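Local structure of endopolygalacturonase (Chondrostereum purpureum, 1K5C) at residues Thr32-Val43 / Pro59-Ile68. The protein probably hydrolyses the alpha-1,4-linked galacturonosyl backbone of polygalacturonate, cutting within the chain as a family 28 glycoside hydrolase. Numbering follows the deposited sequence.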
loop_
_atom_site.group_PDB
_atom_site.type_symbol
_atom_site.label_atom_id
_atom_site.label_comp_id
_atom_site.label_asym_id
_atom_site.label_seq_id
_atom_site.Cartn_x
_atom_site.Cartn_y
_atom_site.Cartn_z
ATOM N N THR A 32 -9.651 -5.916 -20.906
ATOM C CA THR A 32 -9.672 -5.259 -19.609
ATOM C C THR A 32 -11.088 -4.803 -19.292
ATOM O O THR A 32 -11.944 -4.729 -20.207
ATOM C CB THR A 32 -8.704 -4.080 -19.519
ATOM O OG1 THR A 32 -9.146 -3.138 -20.499
ATOM C CG2 THR A 32 -7.274 -4.489 -19.779
ATOM N N LEU A 33 -11.334 -4.514 -18.021
ATOM C CA LEU A 33 -12.653 -4.053 -17.528
ATOM C C LEU A 33 -12.477 -2.627 -17.074
ATOM O O LEU A 33 -11.776 -2.370 -16.111
ATOM C CB LEU A 33 -13.122 -4.987 -16.428
ATOM C CG LEU A 33 -14.476 -4.564 -15.775
ATOM C CD1 LEU A 33 -15.581 -4.479 -16.856
ATOM C CD2 LEU A 33 -14.864 -5.557 -14.705
ATOM N N VAL A 34 -13.110 -1.714 -17.810
ATOM C CA VAL A 34 -12.970 -0.267 -17.571
ATOM C C VAL A 34 -14.348 0.322 -17.314
ATOM O O VAL A 34 -15.253 0.201 -18.119
ATOM C CB VAL A 34 -12.323 0.410 -18.779
ATOM C CG1 VAL A 34 -12.218 1.935 -18.590
ATOM C CG2 VAL A 34 -10.890 -0.169 -18.998
ATOM N N LEU A 35 -14.481 0.990 -16.152
ATOM C CA LEU A 35 -15.726 1.651 -15.792
ATOM C C LEU A 35 -15.484 3.134 -15.585
ATOM O O LEU A 35 -14.623 3.520 -14.788
ATOM C CB LEU A 35 -16.330 1.054 -14.504
ATOM C CG LEU A 35 -16.765 -0.408 -14.589
ATOM C CD1 LEU A 35 -16.983 -0.995 -13.199
ATOM C CD2 LEU A 35 -18.020 -0.553 -15.471
ATOM N N ASN A 36 -16.306 3.949 -16.292
ATOM C CA ASN A 36 -16.266 5.404 -16.161
ATOM C C ASN A 36 -17.668 5.875 -15.765
ATOM O O ASN A 36 -18.445 6.340 -16.627
ATOM C CB ASN A 36 -15.834 6.082 -17.475
ATOM C CG ASN A 36 -14.379 5.796 -17.763
ATOM O OD1 ASN A 36 -13.503 6.138 -16.976
ATOM N ND2 ASN A 36 -14.090 5.158 -18.895
ATOM N N PRO A 37 -18.053 5.679 -14.515
ATOM C CA PRO A 37 -19.467 5.960 -14.140
ATOM C C PRO A 37 -19.739 7.459 -14.087
ATOM O O PRO A 37 -18.859 8.298 -13.927
ATOM C CB PRO A 37 -19.597 5.331 -12.740
ATOM C CG PRO A 37 -18.351 4.535 -12.531
ATOM C CD PRO A 37 -17.300 5.165 -13.384
ATOM N N ASP A 38 -21.054 7.756 -14.188
ATOM C CA ASP A 38 -21.518 9.137 -14.003
ATOM C C ASP A 38 -21.102 9.673 -12.645
ATOM O O ASP A 38 -20.950 8.914 -11.630
ATOM C CB ASP A 38 -23.046 9.185 -14.056
ATOM C CG ASP A 38 -23.673 9.007 -15.440
ATOM O OD1 ASP A 38 -22.985 8.676 -16.383
ATOM O OD2 ASP A 38 -24.902 9.242 -15.512
ATOM N N LYS A 39 -20.986 10.994 -12.577
ATOM C CA LYS A 39 -20.743 11.664 -11.273
ATOM C C LYS A 39 -21.729 11.184 -10.224
ATOM O O LYS A 39 -22.951 11.167 -10.490
ATOM C CB LYS A 39 -20.907 13.178 -11.400
ATOM C CG LYS A 39 -19.849 13.912 -12.256
ATOM C CD LYS A 39 -20.341 15.318 -12.525
ATOM C CE LYS A 39 -19.309 16.157 -13.257
ATOM N NZ LYS A 39 -18.092 16.472 -12.390
ATOM N N GLY A 40 -21.244 10.776 -9.059
ATOM C CA GLY A 40 -22.092 10.402 -7.965
ATOM C C GLY A 40 -22.756 9.052 -8.096
ATOM O O GLY A 40 -23.591 8.729 -7.233
ATOM N N ALA A 41 -22.433 8.253 -9.116
ATOM C CA ALA A 41 -23.146 6.990 -9.294
ATOM C C ALA A 41 -22.789 6.002 -8.167
ATOM O O ALA A 41 -21.650 6.005 -7.645
ATOM C CB ALA A 41 -22.771 6.382 -10.635
ATOM N N THR A 42 -23.757 5.156 -7.865
ATOM C CA THR A 42 -23.520 3.970 -7.015
ATOM C C THR A 42 -23.277 2.796 -7.945
ATOM O O THR A 42 -24.082 2.529 -8.848
ATOM C CB THR A 42 -24.722 3.714 -6.140
ATOM O OG1 THR A 42 -24.883 4.822 -5.198
ATOM C CG2 THR A 42 -24.565 2.432 -5.276
ATOM N N VAL A 43 -22.177 2.074 -7.706
ATOM C CA VAL A 43 -21.848 0.848 -8.442
ATOM C C VAL A 43 -21.860 -0.256 -7.416
ATOM O O VAL A 43 -21.091 -0.216 -6.444
ATOM C CB VAL A 43 -20.480 0.973 -9.076
ATOM C CG1 VAL A 43 -20.111 -0.334 -9.814
ATOM C CG2 VAL A 43 -20.403 2.197 -10.013
ATOM N N PRO A 59 -3.218 -1.882 -15.737
ATOM C CA PRO A 59 -4.241 -2.498 -14.904
ATOM C C PRO A 59 -5.247 -3.297 -15.721
ATOM O O PRO A 59 -5.589 -2.979 -16.857
ATOM C CB PRO A 59 -4.984 -1.270 -14.301
ATOM C CG PRO A 59 -4.688 -0.154 -15.243
ATOM C CD PRO A 59 -3.339 -0.417 -15.844
ATOM N N LEU A 60 -5.749 -4.405 -15.086
ATOM C CA LEU A 60 -6.766 -5.215 -15.750
ATOM C C LEU A 60 -8.184 -4.703 -15.443
ATOM O O LEU A 60 -9.109 -5.011 -16.218
ATOM C CB LEU A 60 -6.648 -6.685 -15.332
ATOM C CG LEU A 60 -5.299 -7.344 -15.639
ATOM C CD1 LEU A 60 -5.357 -8.826 -15.233
ATOM C CD2 LEU A 60 -4.912 -7.177 -17.123
ATOM N N PHE A 61 -8.319 -3.907 -14.378
ATOM C CA PHE A 61 -9.579 -3.265 -14.003
ATOM C C PHE A 61 -9.257 -1.823 -13.684
ATOM O O PHE A 61 -8.362 -1.599 -12.861
ATOM C CB PHE A 61 -10.178 -3.955 -12.765
ATOM C CG PHE A 61 -11.415 -3.240 -12.210
ATOM C CD1 PHE A 61 -12.634 -3.424 -12.791
ATOM C CD2 PHE A 61 -11.308 -2.371 -11.116
ATOM C CE1 PHE A 61 -13.763 -2.778 -12.272
ATOM C CE2 PHE A 61 -12.438 -1.774 -10.599
ATOM C CZ PHE A 61 -13.674 -1.967 -11.193
ATOM N N THR A 62 -9.969 -0.888 -14.289
ATOM C CA THR A 62 -9.823 0.535 -13.978
ATOM C C THR A 62 -11.213 1.128 -13.731
ATOM O O THR A 62 -12.093 0.956 -14.584
ATOM C CB THR A 62 -9.173 1.303 -15.127
ATOM O OG1 THR A 62 -7.880 0.741 -15.422
ATOM C CG2 THR A 62 -8.928 2.769 -14.762
ATOM N N ILE A 63 -11.356 1.853 -12.635
ATOM C CA ILE A 63 -12.577 2.627 -12.404
ATOM C C ILE A 63 -12.135 4.046 -12.095
ATOM O O ILE A 63 -11.195 4.295 -11.329
ATOM C CB ILE A 63 -13.454 1.988 -11.307
ATOM C CG1 ILE A 63 -14.787 2.776 -11.173
ATOM C CG2 ILE A 63 -12.747 1.826 -9.968
ATOM C CD1 ILE A 63 -15.840 2.016 -10.424
ATOM N N ASP A 64 -12.800 4.993 -12.787
ATOM C CA ASP A 64 -12.440 6.419 -12.686
ATOM C C ASP A 64 -13.719 7.203 -12.669
ATOM O O ASP A 64 -14.496 7.123 -13.634
ATOM C CB ASP A 64 -11.565 6.791 -13.873
ATOM C CG ASP A 64 -11.015 8.190 -13.841
ATOM O OD1 ASP A 64 -11.228 8.901 -12.862
ATOM O OD2 ASP A 64 -10.348 8.551 -14.844
ATOM N N GLY A 65 -13.973 7.966 -11.612
ATOM C CA GLY A 65 -15.170 8.808 -11.571
ATOM C C GLY A 65 -15.076 9.720 -10.342
ATOM O O GLY A 65 -14.132 9.621 -9.555
ATOM N N THR A 66 -16.084 10.577 -10.230
ATOM C CA THR A 66 -16.146 11.617 -9.221
ATOM C C THR A 66 -17.288 11.277 -8.257
ATOM O O THR A 66 -18.422 11.068 -8.672
ATOM C CB THR A 66 -16.375 12.997 -9.844
ATOM O OG1 THR A 66 -15.274 13.274 -10.723
ATOM C CG2 THR A 66 -16.482 14.090 -8.783
ATOM N N GLY A 67 -16.980 11.182 -6.963
ATOM C CA GLY A 67 -18.019 10.927 -5.949
ATOM C C GLY A 67 -18.665 9.584 -6.096
ATOM O O GLY A 67 -19.854 9.406 -5.781
ATOM N N ILE A 68 -17.907 8.571 -6.583
ATOM C CA ILE A 68 -18.481 7.238 -6.776
ATOM C C ILE A 68 -18.736 6.571 -5.426
ATOM O O ILE A 68 -17.922 6.678 -4.509
ATOM C CB ILE A 68 -17.507 6.407 -7.643
ATOM C CG1 ILE A 68 -17.187 7.109 -8.990
ATOM C CG2 ILE A 68 -18.002 4.961 -7.827
ATOM C CD1 ILE A 68 -18.466 7.552 -9.726
HETATM O O HOH W 1 -17.769 10.598 -12.518
HETATM O O HOH W 2 -16.367 8.524 -15.072
HETATM O O HOH W 3 -16.190 14.485 -12.942
#
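Phe61 turns the CD1 and CE1 atoms of its ring to Leu33 and Leu35 of the preceding coil. Leu33 runs alongside it, its CG in the ring plane at the edge and its CD2 3.6 Å from Phe61 CD1, while Leu35 crosses at a slant and brings CD1 to 3.8 Å from Phe61 CE1. With CG anti to the backbone N (chi1 173°), Phe61 reaches over toward both. Ile63 continues this buried face: its CG1 lies near Leu35 CB and its CD1 near Pro37 CG. The backbones beneath are joined as parallel strands, Leu33 N and Leu35 N giving nearly straight bonds to Leu60 O and Thr62 O, and Leu33 O and Leu35 O taking Thr62 N and Asp64 N.

Beyond Asn36 the chains draw apart, and water fills in for direct bonds. One water donates to both Pro37 O and Asp64 O; a second donates to Pro37 O and accepts from Thr66 N. Pairing resumes at the corner, where Gly40 N, in a type II turn, meets Thr66 O at 2.9 Å. Inside that corner Ile68 CD1 packs across Pro37 CB (3.9 Å) and close to Asp38 O. On the outside, a third water links Lys39 NZ to Thr66 OG1, which also bonds Asp128.

These are two successive coils of the right-handed parallel beta-helix of family 28, stacked one on the other, in register along the strands, with one extra residue, Asp38, in the first coil where the chains turn the corner. Strand 33-35 edges its sheet, strand 61-65 lies between it and strand 101-104, and Phe70 of strand 68-71 and Phe51 of strand 49-51 meet Ile63 and Phe61 from within.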